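Long-range contacts in hypothetical protein (Ruminococcus gnavus, PDB 4QAN), which is of unknown function but has a cystatin-like fold, belongs as a divergent member to the NTF2-like superfamily and probably binds metal ions: residues Ala30-Leu35 with Leu115-Ile120; Ile308-Ile313 with Lys323-Leu328; Tyr336-Thr341 with Gly364-Leu369. One frame throughout, in Å; residues are numbered along the deposited sequence. Where two conformers were deposited one is given.

Contact 1 lies on one side of the chain's centre, and contacts 2 and 3 lie on the other, with about 52 Å and 48 Å from the centre of contact 1 to theirs. Contact 1 is a buried helix-on-sheet contact made by aliphatic side chains alone. Contacts 2 and 3 belong to one sheet and are built on backbone hydrogen bonds. Strand 322-331 of contact 2 is the direct neighbour of strand 334-344 of contact 3, and L328 packs against L369. Contact 2 is mostly buried. Contact 3 is only partly buried, with R368 exposed. Both lie near S360, a magnesium-binding residue, although this chain carries no bound magnesium.

Contact 1: residues Ala30-Leu35 with Leu115-Ile120; sequences AVLYML and LEVLEI
V31 and L35 of helix 30-35 face I120 and V117 of strand 116-120, with the two axes 10.5 Å apart and running in nearly opposite directions, at 150°. That separation suits a helix lying on a sheet, with one layer of side chains between the backbones. The interface is wholly aliphatic.

I120 touches three helix residues. Its CG1 is anti to its carbonyl carbon (chi1 -66°), and the extended chain beyond it sends CD1 to the helix. I120 CD1 approaches V31 tip to tip, 3.8 Å from V31 CG1. I120 CD1 also lies 3.6 Å from CD2 of L32, whose side chain passes it at a slant. I120 CD1 comes within 4.4 Å of L35 CD1 as well. The CB of L32 does not point straight at the strand, but its CD2 end swings nearer. The same methyl reaches V117, with L32 CD2 4.0 Å from V117 CG1.

V117 uses both branches. CG1 serves L32, and V117 CG2 meets L35, 3.8 Å from L35 CD1. The other methyl of L35 leans to L115, with L35 CD2 4.5 Å from L115 CD1. V31 and L35 are one helical turn apart.

L118 and E119 form a classic beta bulge opposite Y147. Helix 27-39 packs on the antiparallel sheet, consistent with the helix-on-sheet layout of a cystatin-like fold: V31 and L35 also touch I146 of strand 140-150, while F159 and L157 of strand 153-164 pack on V31 and L35 respectively.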
ATOM      1  N   ALA A  30      16.622  -2.150 -15.919  1.00 51.85           N
ATOM      2  CA  ALA A  30      15.502  -2.221 -14.977  1.00 48.24           C
ATOM      3  C   ALA A  30      14.449  -3.253 -15.406  1.00 47.11           C
ATOM      4  O   ALA A  30      13.908  -3.985 -14.576  1.00 45.99           O
ATOM      5  CB  ALA A  30      14.867  -0.849 -14.829  1.00 46.42           C
ATOM      6  N   VAL A  31      14.179  -3.319 -16.709  1.00 48.58           N
ATOM      7  CA  VAL A  31      13.219  -4.274 -17.254  1.00 47.58           C
ATOM      8  C   VAL A  31      13.720  -5.702 -17.072  1.00 49.16           C
ATOM      9  O   VAL A  31      12.963  -6.576 -16.635  1.00 47.81           O
ATOM     10  CB  VAL A  31      12.957  -4.024 -18.750  1.00 49.89           C
ATOM     11  CG1 VAL A  31      12.136  -5.159 -19.363  1.00 50.00           C
ATOM     12  CG2 VAL A  31      12.263  -2.686 -18.950  1.00 50.06           C
ATOM     13  N   LEU A  32      14.991  -5.926 -17.413  1.00 50.33           N
ATOM     14  CA  LEU A  32      15.594  -7.248 -17.318  1.00 53.11           C
ATOM     15  C   LEU A  32      15.673  -7.701 -15.872  1.00 51.31           C
ATOM     16  O   LEU A  32      15.288  -8.827 -15.552  1.00 52.21           O
ATOM     17  CB  LEU A  32      16.994  -7.259 -17.938  1.00 55.86           C
ATOM     18  CG  LEU A  32      17.068  -7.115 -19.460  1.00 59.31           C
ATOM     19  CD1 LEU A  32      18.518  -7.020 -19.929  1.00 60.28           C
ATOM     20  CD2 LEU A  32      16.353  -8.278 -20.140  1.00 60.60           C
ATOM     21  N   TYR A  33      16.170  -6.821 -15.004  1.00 50.38           N
ATOM     22  CA  TYR A  33      16.201  -7.075 -13.570  1.00 47.10           C
ATOM     23  C   TYR A  33      14.844  -7.605 -13.141  1.00 46.80           C
ATOM     24  O   TYR A  33      14.759  -8.611 -12.442  1.00 50.74           O
ATOM     25  CB  TYR A  33      16.546  -5.786 -12.807  1.00 46.36           C
ATOM     26  CG  TYR A  33      16.490  -5.907 -11.288  1.00 45.16           C
ATOM     27  CD1 TYR A  33      15.349  -5.547 -10.577  1.00 40.86           C
ATOM     28  CD2 TYR A  33      17.588  -6.376 -10.558  1.00 46.38           C
ATOM     29  CE1 TYR A  33      15.310  -5.651  -9.192  1.00 39.66           C
ATOM     30  CE2 TYR A  33      17.543  -6.488  -9.166  1.00 42.78           C
ATOM     31  CZ  TYR A  33      16.406  -6.126  -8.491  1.00 40.85           C
ATOM     32  OH  TYR A  33      16.366  -6.248  -7.108  1.00 39.40           O
HETATM   33  N   MSE A  34      13.780  -6.948 -13.581  1.00 44.36           N
HETATM   34  CA  MSE A  34      12.432  -7.369 -13.188  1.00 44.31           C
HETATM   35  C   MSE A  34      12.110  -8.695 -13.815  1.00 44.88           C
HETATM   36  O   MSE A  34      11.504  -9.549 -13.176  1.00 46.01           O
HETATM   37  CB  MSE A  34      11.424  -6.284 -13.538  1.00 42.79           C
HETATM   38  CG  MSE A  34      10.005  -6.598 -13.092  1.00 41.26           C
HETATM   39 SE   MSE A  34       9.919  -6.679 -11.137  0.75 37.60          SE
HETATM   40  CE  MSE A  34      10.199  -4.779 -10.720  1.00 41.10           C
ATOM     41  N   LEU A  35      12.512  -8.890 -15.063  1.00 47.01           N
ATOM     42  CA  LEU A  35      12.281 -10.161 -15.739  1.00 49.64           C
ATOM     43  C   LEU A  35      13.011 -11.321 -15.051  1.00 52.37           C
ATOM     44  O   LEU A  35      12.443 -12.404 -14.872  1.00 52.59           O
ATOM     45  CB  LEU A  35      12.699 -10.066 -17.199  1.00 52.95           C
ATOM     46  CG  LEU A  35      11.815  -9.167 -18.063  1.00 52.78           C
ATOM     47  CD1 LEU A  35      12.489  -8.911 -19.402  1.00 52.96           C
ATOM     48  CD2 LEU A  35      10.447  -9.788 -18.272  1.00 52.13           C
ATOM     49  N   LEU A 115      11.729 -18.787 -18.713  1.00 67.19           N
ATOM     50  CA  LEU A 115      11.548 -17.571 -19.512  1.00 67.02           C
ATOM     51  C   LEU A 115      12.795 -17.153 -20.310  1.00 68.92           C
ATOM     52  O   LEU A 115      13.901 -17.127 -19.779  1.00 68.47           O
ATOM     53  CB  LEU A 115      11.100 -16.441 -18.577  1.00 67.20           C
ATOM     54  CG  LEU A 115      11.025 -14.981 -19.031  1.00 68.54           C
ATOM     55  CD1 LEU A 115      10.005 -14.257 -18.165  1.00 67.27           C
ATOM     56  CD2 LEU A 115      12.377 -14.273 -18.968  1.00 69.40           C
ATOM     57  N   GLU A 116      12.598 -16.818 -21.585  1.00 68.73           N
ATOM     58  CA  GLU A 116      13.668 -16.307 -22.433  1.00 72.84           C
ATOM     59  C   GLU A 116      13.262 -14.954 -23.005  1.00 71.53           C
ATOM     60  O   GLU A 116      12.171 -14.816 -23.545  1.00 72.34           O
ATOM     61  CB  GLU A 116      13.941 -17.263 -23.598  1.00 77.24           C
ATOM     62  CG  GLU A 116      14.653 -18.553 -23.237  1.00 80.53           C
ATOM     63  CD  GLU A 116      14.913 -19.430 -24.455  1.00 86.28           C
ATOM     64  OE1 GLU A 116      15.596 -18.976 -25.402  1.00 87.34           O
ATOM     65  OE2 GLU A 116      14.431 -20.582 -24.469  1.00 88.28           O
ATOM     66  N   VAL A 117      14.161 -13.977 -22.928  1.00 71.49           N
ATOM     67  CA  VAL A 117      13.890 -12.625 -23.415  1.00 70.04           C
ATOM     68  C   VAL A 117      14.209 -12.488 -24.901  1.00 72.08           C
ATOM     69  O   VAL A 117      15.372 -12.434 -25.295  1.00 74.16           O
ATOM     70  CB  VAL A 117      14.695 -11.576 -22.618  1.00 69.44           C
ATOM     71  CG1 VAL A 117      14.351 -10.168 -23.089  1.00 69.44           C
ATOM     72  CG2 VAL A 117      14.418 -11.728 -21.126  1.00 64.57           C
ATOM     73  N   LEU A 118      13.169 -12.406 -25.724  1.00 72.77           N
ATOM     74  CA  LEU A 118      13.341 -12.345 -27.179  1.00 73.98           C
ATOM     75  C   LEU A 118      13.642 -10.925 -27.638  1.00 74.79           C
ATOM     76  O   LEU A 118      14.543 -10.701 -28.445  1.00 78.60           O
ATOM     77  CB  LEU A 118      12.089 -12.853 -27.888  1.00 73.94           C
ATOM     78  CG  LEU A 118      11.567 -14.215 -27.426  1.00 75.26           C
ATOM     79  CD1 LEU A 118      10.284 -14.554 -28.167  1.00 78.18           C
ATOM     80  CD2 LEU A 118      12.607 -15.311 -27.607  1.00 75.56           C
ATOM     81  N   GLU A 119      12.874  -9.970 -27.123  1.00 74.01           N
ATOM     82  CA  GLU A 119      13.064  -8.566 -27.453  1.00 72.83           C
ATOM     83  C   GLU A 119      12.420  -7.662 -26.412  1.00 71.06           C
ATOM     84  O   GLU A 119      11.440  -8.028 -25.769  1.00 69.27           O
ATOM     85  CB  GLU A 119      12.474  -8.273 -28.834  1.00 74.76           C
ATOM     86  CG  GLU A 119      12.426  -6.799 -29.214  1.00 74.78           C
ATOM     87  CD  GLU A 119      12.112  -6.581 -30.679  1.00 77.83           C
ATOM     88  OE1 GLU A 119      11.721  -7.554 -31.365  1.00 78.51           O
ATOM     89  OE2 GLU A 119      12.254  -5.432 -31.145  1.00 78.76           O
ATOM     90  N   ILE A 120      13.000  -6.479 -26.255  1.00 72.83           N
ATOM     91  CA  ILE A 120      12.420  -5.409 -25.463  1.00 70.72           C
ATOM     92  C   ILE A 120      12.315  -4.216 -26.398  1.00 71.74           C
ATOM     93  O   ILE A 120      13.337  -3.721 -26.872  1.00 72.64           O
ATOM     94  CB  ILE A 120      13.320  -5.054 -24.259  1.00 71.38           C
ATOM     95  CG1 ILE A 120      13.376  -6.224 -23.277  1.00 70.98           C
ATOM     96  CG2 ILE A 120      12.813  -3.809 -23.545  1.00 71.62           C
ATOM     97  CD1 ILE A 120      14.432  -6.070 -22.205  1.00 72.19           C
TER

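Contact 2: residues Ile308-Ile313 with Lys323-Leu328; sequences IKVIPI and KQYAGL
Y325 holds CG anti to its own carbonyl carbon (chi1 -82°), which turns its ring across the neighbouring strand onto P312. The approach is oblique, with Y325 CD2 3.4 Å from P312 CA and Y325 CE2 3.6 Å from P312 CB. V310 has CG1 anti to its backbone N (chi1 -180°). V310 CG1 lies 3.9 Å from Y325 CD2, and the two side chains cross at about a right angle. I313 extends CD1 over the partner strand to A326, with I313 CD1 4.2 Å from A326 CB.

The strands are antiparallel arms of a beta hairpin. I311 and A326 form a hydrogen-bonded pair, with I311 N to A326 O and A326 N to I311 O both 2.8 Å and nearly straight. At the other end, I308 and K309 both face L328 in a classic beta bulge. L328 O accepts from I308 N at 2.6 Å and, weakly, from K309 N.

Q324 O has two partners, I313 N and a water, 2.7 Å from Q324 O, that also donates to I313 O. The side-chain OE1 of Q324 turns elsewhere, to A358 N. The Q324 side chain is about 9 Å from that of S360.

P312 has no N-H to give, and it sits in a non-hydrogen-bonded pair with Y325, so the hairpin loses no bond there. On its outer side P312 can only accept, which is how its backbone pairs with L383.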
ATOM      1  N   ILE A 308     -11.647   9.594  23.936  1.00 38.97           N
ATOM      2  CA  ILE A 308     -12.317   9.902  25.201  1.00 37.75           C
ATOM      3  C   ILE A 308     -12.451   8.631  26.052  1.00 38.92           C
ATOM      4  O   ILE A 308     -12.259   8.656  27.265  1.00 38.67           O
ATOM      5  CB  ILE A 308     -13.705  10.520  24.955  1.00 43.07           C
ATOM      6  CG1 ILE A 308     -13.565  11.881  24.265  1.00 45.83           C
ATOM      7  CG2 ILE A 308     -14.467  10.697  26.267  1.00 44.20           C
ATOM      8  CD1 ILE A 308     -14.842  12.356  23.611  1.00 49.89           C
ATOM      9  N   LYS A 309     -12.780   7.522  25.401  1.00 37.90           N
ATOM     10  CA  LYS A 309     -13.036   6.268  26.080  1.00 38.78           C
ATOM     11  C   LYS A 309     -12.946   5.085  25.111  1.00 37.15           C
ATOM     12  O   LYS A 309     -13.339   5.194  23.948  1.00 34.93           O
ATOM     13  CB  LYS A 309     -14.425   6.313  26.711  1.00 42.57           C
ATOM     14  CG  LYS A 309     -14.576   5.426  27.932  1.00 45.03           C
ATOM     15  CD  LYS A 309     -15.728   5.915  28.791  1.00 51.76           C
ATOM     16  CE  LYS A 309     -16.005   4.991  29.963  1.00 52.70           C
ATOM     17  NZ  LYS A 309     -17.183   5.505  30.701  1.00 58.42           N
ATOM     18  N   VAL A 310     -12.400   3.972  25.596  1.00 36.05           N
ATOM     19  CA  VAL A 310     -12.446   2.688  24.899  1.00 34.39           C
ATOM     20  C   VAL A 310     -13.416   1.771  25.650  1.00 37.96           C
ATOM     21  O   VAL A 310     -13.158   1.401  26.793  1.00 39.46           O
ATOM     22  CB  VAL A 310     -11.062   2.050  24.856  1.00 33.43           C
ATOM     23  CG1 VAL A 310     -11.113   0.710  24.114  1.00 31.48           C
ATOM     24  CG2 VAL A 310     -10.086   3.022  24.207  1.00 32.68           C
ATOM     25  N   ILE A 311     -14.536   1.419  25.019  1.00 36.61           N
ATOM     26  CA  ILE A 311     -15.655   0.821  25.750  1.00 36.42           C
ATOM     27  C   ILE A 311     -15.958  -0.583  25.255  1.00 36.76           C
ATOM     28  O   ILE A 311     -16.179  -0.769  24.059  1.00 38.58           O
ATOM     29  CB  ILE A 311     -16.937   1.655  25.588  1.00 36.29           C
ATOM     30  CG1 ILE A 311     -16.656   3.123  25.910  1.00 37.44           C
ATOM     31  CG2 ILE A 311     -18.025   1.110  26.492  1.00 36.69           C
ATOM     32  CD1 ILE A 311     -17.771   4.046  25.497  1.00 40.86           C
ATOM     33  N   PRO A 312     -16.012  -1.566  26.169  1.00 35.84           N
ATOM     34  CA  PRO A 312     -16.259  -2.923  25.715  1.00 36.87           C
ATOM     35  C   PRO A 312     -17.660  -3.084  25.154  1.00 41.07           C
ATOM     36  O   PRO A 312     -18.642  -2.549  25.711  1.00 42.16           O
ATOM     37  CB  PRO A 312     -16.111  -3.756  26.998  1.00 39.89           C
ATOM     38  CG  PRO A 312     -16.498  -2.811  28.091  1.00 39.22           C
ATOM     39  CD  PRO A 312     -15.959  -1.479  27.641  1.00 37.28           C
ATOM     40  N   ILE A 313     -17.755  -3.821  24.054  1.00 41.13           N
ATOM     41  CA  ILE A 313     -19.050  -4.193  23.505  1.00 40.89           C
ATOM     42  C   ILE A 313     -19.421  -5.585  24.009  1.00 42.97           C
ATOM     43  O   ILE A 313     -18.636  -6.525  23.901  1.00 45.19           O
ATOM     44  CB  ILE A 313     -19.002  -4.163  21.968  1.00 38.98           C
ATOM     45  CG1 ILE A 313     -18.649  -2.748  21.486  1.00 35.82           C
ATOM     46  CG2 ILE A 313     -20.316  -4.635  21.357  1.00 37.99           C
ATOM     47  CD1 ILE A 313     -18.303  -2.683  20.011  1.00 36.23           C
ATOM     48  N   LYS A 323     -12.304 -10.003  21.174  1.00 36.00           N
ATOM     49  CA  LYS A 323     -13.233  -9.077  21.801  1.00 36.54           C
ATOM     50  C   LYS A 323     -13.455  -7.805  20.991  1.00 34.81           C
ATOM     51  O   LYS A 323     -12.522  -7.253  20.399  1.00 36.15           O
ATOM     52  CB  LYS A 323     -12.741  -8.729  23.199  1.00 40.07           C
ATOM     53  CG  LYS A 323     -12.642  -9.953  24.090  1.00 44.17           C
ATOM     54  CD  LYS A 323     -12.437  -9.607  25.551  1.00 45.67           C
ATOM     55  CE  LYS A 323     -12.394 -10.880  26.389  1.00 49.16           C
ATOM     56  NZ  LYS A 323     -13.716 -11.567  26.486  1.00 50.79           N
ATOM     57  N   GLN A 324     -14.700  -7.340  20.972  1.00 34.96           N
ATOM     58  CA  GLN A 324     -15.046  -6.111  20.273  1.00 34.04           C
ATOM     59  C   GLN A 324     -15.152  -4.932  21.235  1.00 35.91           C
ATOM     60  O   GLN A 324     -15.710  -5.037  22.335  1.00 33.52           O
ATOM     61  CB  GLN A 324     -16.354  -6.276  19.515  1.00 33.66           C
ATOM     62  CG  GLN A 324     -16.216  -7.104  18.261  1.00 33.86           C
ATOM     63  CD  GLN A 324     -17.550  -7.331  17.582  1.00 35.79           C
ATOM     64  OE1 GLN A 324     -18.204  -6.389  17.138  1.00 37.19           O
ATOM     65  NE2 GLN A 324     -17.953  -8.581  17.492  1.00 35.95           N
ATOM     66  N   TYR A 325     -14.610  -3.806  20.792  1.00 34.12           N
ATOM     67  CA  TYR A 325     -14.550  -2.612  21.600  1.00 37.15           C
ATOM     68  C   TYR A 325     -14.941  -1.429  20.727  1.00 39.33           C
ATOM     69  O   TYR A 325     -14.668  -1.430  19.526  1.00 39.69           O
ATOM     70  CB  TYR A 325     -13.119  -2.437  22.158  1.00 34.41           C
ATOM     71  CG  TYR A 325     -12.854  -3.258  23.403  1.00 35.84           C
ATOM     72  CD1 TYR A 325     -12.479  -4.605  23.323  1.00 33.80           C
ATOM     73  CD2 TYR A 325     -12.996  -2.688  24.673  1.00 36.06           C
ATOM     74  CE1 TYR A 325     -12.260  -5.355  24.469  1.00 34.05           C
ATOM     75  CE2 TYR A 325     -12.773  -3.431  25.818  1.00 38.47           C
ATOM     76  CZ  TYR A 325     -12.411  -4.763  25.712  1.00 39.13           C
ATOM     77  OH  TYR A 325     -12.193  -5.486  26.869  1.00 42.09           O
ATOM     78  N   ALA A 326     -15.566  -0.422  21.341  1.00 37.94           N
ATOM     79  CA  ALA A 326     -15.874   0.840  20.674  1.00 34.50           C
ATOM     80  C   ALA A 326     -14.916   1.917  21.124  1.00 34.09           C
ATOM     81  O   ALA A 326     -14.605   2.024  22.297  1.00 36.96           O
ATOM     82  CB  ALA A 326     -17.303   1.259  20.981  1.00 37.37           C
ATOM     83  N   GLY A 327     -14.428   2.706  20.177  1.00 39.21           N
ATOM     84  CA  GLY A 327     -13.613   3.884  20.470  1.00 36.31           C
ATOM     85  C   GLY A 327     -14.512   5.112  20.406  1.00 35.04           C
ATOM     86  O   GLY A 327     -15.279   5.271  19.453  1.00 34.57           O
ATOM     87  N   LEU A 328     -14.455   5.951  21.436  1.00 35.46           N
ATOM     88  CA  LEU A 328     -15.160   7.235  21.441  1.00 38.47           C
ATOM     89  C   LEU A 328     -14.108   8.336  21.394  1.00 39.00           C
ATOM     90  O   LEU A 328     -13.162   8.319  22.184  1.00 39.93           O
ATOM     91  CB  LEU A 328     -16.034   7.369  22.688  1.00 38.79           C
ATOM     92  CG  LEU A 328     -16.769   8.690  22.890  1.00 39.58           C
ATOM     93  CD1 LEU A 328     -17.804   8.877  21.797  1.00 40.97           C
ATOM     94  CD2 LEU A 328     -17.431   8.747  24.263  1.00 42.48           C
TER
HETATM   95  O   HOH W   1     -15.973  -6.566  24.565  1.00 36.19           O

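Contact 3: residues Tyr336-Thr341 with Gly364-Leu369; sequences YLTGYT and GEVMRL
Y336 and R368 share one face of the sheet, and the Y336 side chain meets first M367 O and then R368. Y336 CB starts beside the backbone, 3.6 Å from M367 O. Y336 CG comes next, near a methyl of V366 whose placement is doubtful. Y336 CD2 passes R368 CA. Y336 CE2 then comes under the R368 chain, 3.8 Å from R368 CD. Y336 CZ is almost as near to the same carbon, and the Y336 OH ends beside it.

R368 CD lies over one face of the Y336 ring as a CH-pi contact, 25° off the normal of that ring and offset toward its rim. The bend of R368 at chi2 (60°) lays CD there. The R368 guanidinium plane is 50° from the Y336 ring plane, so the two groups do not stack. F274 of helix 254-275 meets the Y336 ring edge-to-face. V366 also touches F274.

Short strand 367-369 pairs antiparallel with strand 334-344. L337 and M367 form a hydrogen-bonded pair, with L337 N to M367 O at 2.8 Å and M367 N to L337 O at 2.9 Å. Y336 and R368 are the adjoining non-hydrogen-bonded pair. Strand 367-369 thus adds to the mixed sheet, consistent with a cystatin-like domain, before helix 371-378.

L337 and selenomethionine M367 point the same way, side by side. L369 CD1 packs 4.1 Å from L337 CB.

Farther along, T338 CG2 lies beside V366 CG2, 3.8 Å away, while T338 OG1 is hydrogen-bonded to Y329 OH. Where the strands part, a water takes the N-H of G339 and donates to E365 O, with 2.8 Å between the water and E365 O. E365 OE1 accepts from E362 N, and the E365 side chain is about 6 Å from that of S360.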
ATOM      1  N   TYR A 336     -16.731  11.295  17.484  1.00 39.21           N
ATOM      2  CA  TYR A 336     -16.978  10.161  16.609  1.00 37.12           C
ATOM      3  C   TYR A 336     -16.944   8.864  17.401  1.00 36.00           C
ATOM      4  O   TYR A 336     -16.428   8.809  18.519  1.00 35.31           O
ATOM      5  CB  TYR A 336     -15.920  10.099  15.505  1.00 37.62           C
ATOM      6  CG  TYR A 336     -15.945  11.284  14.574  1.00 40.21           C
ATOM      7  CD1 TYR A 336     -15.252  12.457  14.884  1.00 41.78           C
ATOM      8  CD2 TYR A 336     -16.680  11.249  13.393  1.00 39.67           C
ATOM      9  CE1 TYR A 336     -15.280  13.554  14.035  1.00 40.86           C
ATOM     10  CE2 TYR A 336     -16.718  12.343  12.536  1.00 40.76           C
ATOM     11  CZ  TYR A 336     -16.020  13.493  12.862  1.00 40.06           C
ATOM     12  OH  TYR A 336     -16.052  14.575  12.023  1.00 40.67           O
ATOM     13  N   LEU A 337     -17.516   7.829  16.805  1.00 34.91           N
ATOM     14  CA  LEU A 337     -17.382   6.480  17.289  1.00 33.64           C
ATOM     15  C   LEU A 337     -16.715   5.642  16.193  1.00 33.50           C
ATOM     16  O   LEU A 337     -17.004   5.809  15.010  1.00 32.45           O
ATOM     17  CB  LEU A 337     -18.747   5.903  17.609  1.00 35.91           C
ATOM     18  CG  LEU A 337     -18.738   4.675  18.521  1.00 40.99           C
ATOM     19  CD1 LEU A 337     -18.587   5.101  19.981  1.00 42.75           C
ATOM     20  CD2 LEU A 337     -20.008   3.858  18.352  1.00 39.81           C
ATOM     21  N   THR A 338     -15.824   4.742  16.593  1.00 30.78           N
ATOM     22  CA  THR A 338     -15.410   3.654  15.722  1.00 31.11           C
ATOM     23  C   THR A 338     -15.423   2.335  16.463  1.00 29.58           C
ATOM     24  O   THR A 338     -15.530   2.310  17.677  1.00 30.18           O
ATOM     25  CB  THR A 338     -13.983   3.856  15.219  1.00 29.15           C
ATOM     26  OG1 THR A 338     -13.057   3.596  16.295  1.00 31.83           O
ATOM     27  CG2 THR A 338     -13.821   5.268  14.670  1.00 28.76           C
ATOM     28  N   GLY A 339     -15.268   1.255  15.708  1.00 29.43           N
ATOM     29  CA  GLY A 339     -15.234  -0.093  16.241  1.00 32.24           C
ATOM     30  C   GLY A 339     -13.909  -0.799  16.047  1.00 30.71           C
ATOM     31  O   GLY A 339     -13.228  -0.603  15.040  1.00 33.52           O
ATOM     32  N   TYR A 340     -13.554  -1.621  17.030  1.00 31.35           N
ATOM     33  CA  TYR A 340     -12.353  -2.453  16.987  1.00 31.44           C
ATOM     34  C   TYR A 340     -12.710  -3.888  17.296  1.00 31.81           C
ATOM     35  O   TYR A 340     -13.658  -4.162  18.030  1.00 31.01           O
ATOM     36  CB  TYR A 340     -11.337  -2.001  18.032  1.00 31.10           C
ATOM     37  CG  TYR A 340     -10.722  -0.652  17.792  1.00 27.69           C
ATOM     38  CD1 TYR A 340     -11.372   0.508  18.197  1.00 27.76           C
ATOM     39  CD2 TYR A 340      -9.489  -0.541  17.184  1.00 26.90           C
ATOM     40  CE1 TYR A 340     -10.810   1.747  17.990  1.00 27.46           C
ATOM     41  CE2 TYR A 340      -8.918   0.687  16.967  1.00 27.69           C
ATOM     42  CZ  TYR A 340      -9.579   1.832  17.387  1.00 28.07           C
ATOM     43  OH  TYR A 340      -9.004   3.046  17.165  1.00 29.23           O
ATOM     44  N   THR A 341     -11.952  -4.806  16.713  1.00 31.99           N
ATOM     45  CA  THR A 341     -12.015  -6.212  17.094  1.00 29.14           C
ATOM     46  C   THR A 341     -10.588  -6.518  17.488  1.00 29.80           C
ATOM     47  O   THR A 341      -9.668  -6.275  16.704  1.00 29.30           O
ATOM     48  CB  THR A 341     -12.487  -7.135  15.947  1.00 29.01           C
ATOM     49  OG1 THR A 341     -13.814  -6.785  15.546  1.00 29.56           O
ATOM     50  CG2 THR A 341     -12.481  -8.584  16.381  1.00 31.02           C
ATOM     51  N   GLY A 364     -12.849   0.335   9.269  1.00 33.47           N
ATOM     52  CA  GLY A 364     -12.518   1.735   8.992  1.00 26.75           C
ATOM     53  C   GLY A 364     -13.693   2.707   9.035  1.00 27.81           C
ATOM     54  O   GLY A 364     -13.534   3.864   8.698  1.00 28.11           O
ATOM     55  N   GLU A 365     -14.869   2.259   9.471  1.00 27.83           N
ATOM     56  CA  GLU A 365     -16.029   3.126   9.493  1.00 32.20           C
ATOM     57  C   GLU A 365     -15.931   4.096  10.673  1.00 34.37           C
ATOM     58  O   GLU A 365     -15.494   3.733  11.758  1.00 35.07           O
ATOM     59  CB  GLU A 365     -17.319   2.305   9.585  1.00 35.31           C
ATOM     60  CG  GLU A 365     -18.560   3.092   9.200  1.00 41.09           C
ATOM     61  CD  GLU A 365     -19.855   2.375   9.550  1.00 47.55           C
ATOM     62  OE1 GLU A 365     -19.894   1.125   9.464  1.00 44.31           O
ATOM     63  OE2 GLU A 365     -20.837   3.066   9.910  1.00 51.48           O
ATOM     64  N   VAL A 366     -16.348   5.333  10.452  1.00 35.59           N
ATOM     65  CA  VAL A 366     -16.349   6.334  11.505  1.00 37.36           C
ATOM     66  C   VAL A 366     -17.750   6.888  11.558  1.00 37.74           C
ATOM     67  O   VAL A 366     -18.311   7.195  10.521  1.00 46.44           O
ATOM     68  CB  VAL A 366     -15.337   7.440  11.182  1.00 38.50           C
ATOM     69  CG1 VAL A 366     -15.497   8.599  12.120  1.00 43.11           C
ATOM     70  CG2 VAL A 366     -13.910   6.902  11.245  1.00 36.06           C
HETATM   71  N   MSE A 367     -18.327   6.978  12.749  1.00 38.08           N
HETATM   72  CA  MSE A 367     -19.699   7.454  12.935  0.65 41.09           C
HETATM   73  C   MSE A 367     -19.678   8.750  13.692  1.00 39.60           C
HETATM   74  O   MSE A 367     -19.195   8.785  14.821  1.00 38.31           O
HETATM   75  CB  MSE A 367     -20.423   6.389  13.760  0.65 43.03           C
HETATM   76  CG  MSE A 367     -21.855   6.758  14.131  0.65 48.92           C
HETATM   77 SE   MSE A 367     -22.748   5.130  14.805  0.49 52.00          SE
HETATM   78  CE  MSE A 367     -22.650   5.511  16.730  0.65 52.29           C
ATOM     79  N   ARG A 368     -20.214   9.810  13.092  1.00 41.40           N
ATOM     80  CA  ARG A 368     -20.336  11.101  13.748  1.00 42.21           C
ATOM     81  C   ARG A 368     -21.364  11.012  14.871  1.00 42.01           C
ATOM     82  O   ARG A 368     -22.390  10.348  14.721  1.00 45.79           O
ATOM     83  CB  ARG A 368     -20.735  12.171  12.727  1.00 43.82           C
ATOM     84  CG  ARG A 368     -20.967  13.571  13.289  1.00 49.54           C
ATOM     85  CD  ARG A 368     -19.741  14.166  13.980  1.00 50.85           C
ATOM     86  NE  ARG A 368     -20.066  15.456  14.573  1.00 54.62           N
ATOM     87  CZ  ARG A 368     -20.199  16.588  13.887  1.00 56.84           C
ATOM     88  NH1 ARG A 368     -20.010  16.612  12.569  1.00 59.91           N
ATOM     89  NH2 ARG A 368     -20.518  17.712  14.517  1.00 55.41           N
ATOM     90  N   LEU A 369     -21.057  11.650  16.005  1.00 41.19           N
ATOM     91  CA  LEU A 369     -21.964  11.715  17.152  1.00 42.96           C
ATOM     92  C   LEU A 369     -22.275  13.157  17.543  1.00 44.13           C
ATOM     93  O   LEU A 369     -21.403  14.022  17.512  1.00 41.95           O
ATOM     94  CB  LEU A 369     -21.335  11.026  18.364  1.00 41.41           C
ATOM     95  CG  LEU A 369     -21.146   9.513  18.320  1.00 41.51           C
ATOM     96  CD1 LEU A 369     -20.511   9.058  19.618  1.00 42.57           C
ATOM     97  CD2 LEU A 369     -22.453   8.774  18.081  1.00 43.51           C
TER
HETATM   98  O   HOH W   2     -15.028   1.102  12.651  1.00 29.76           O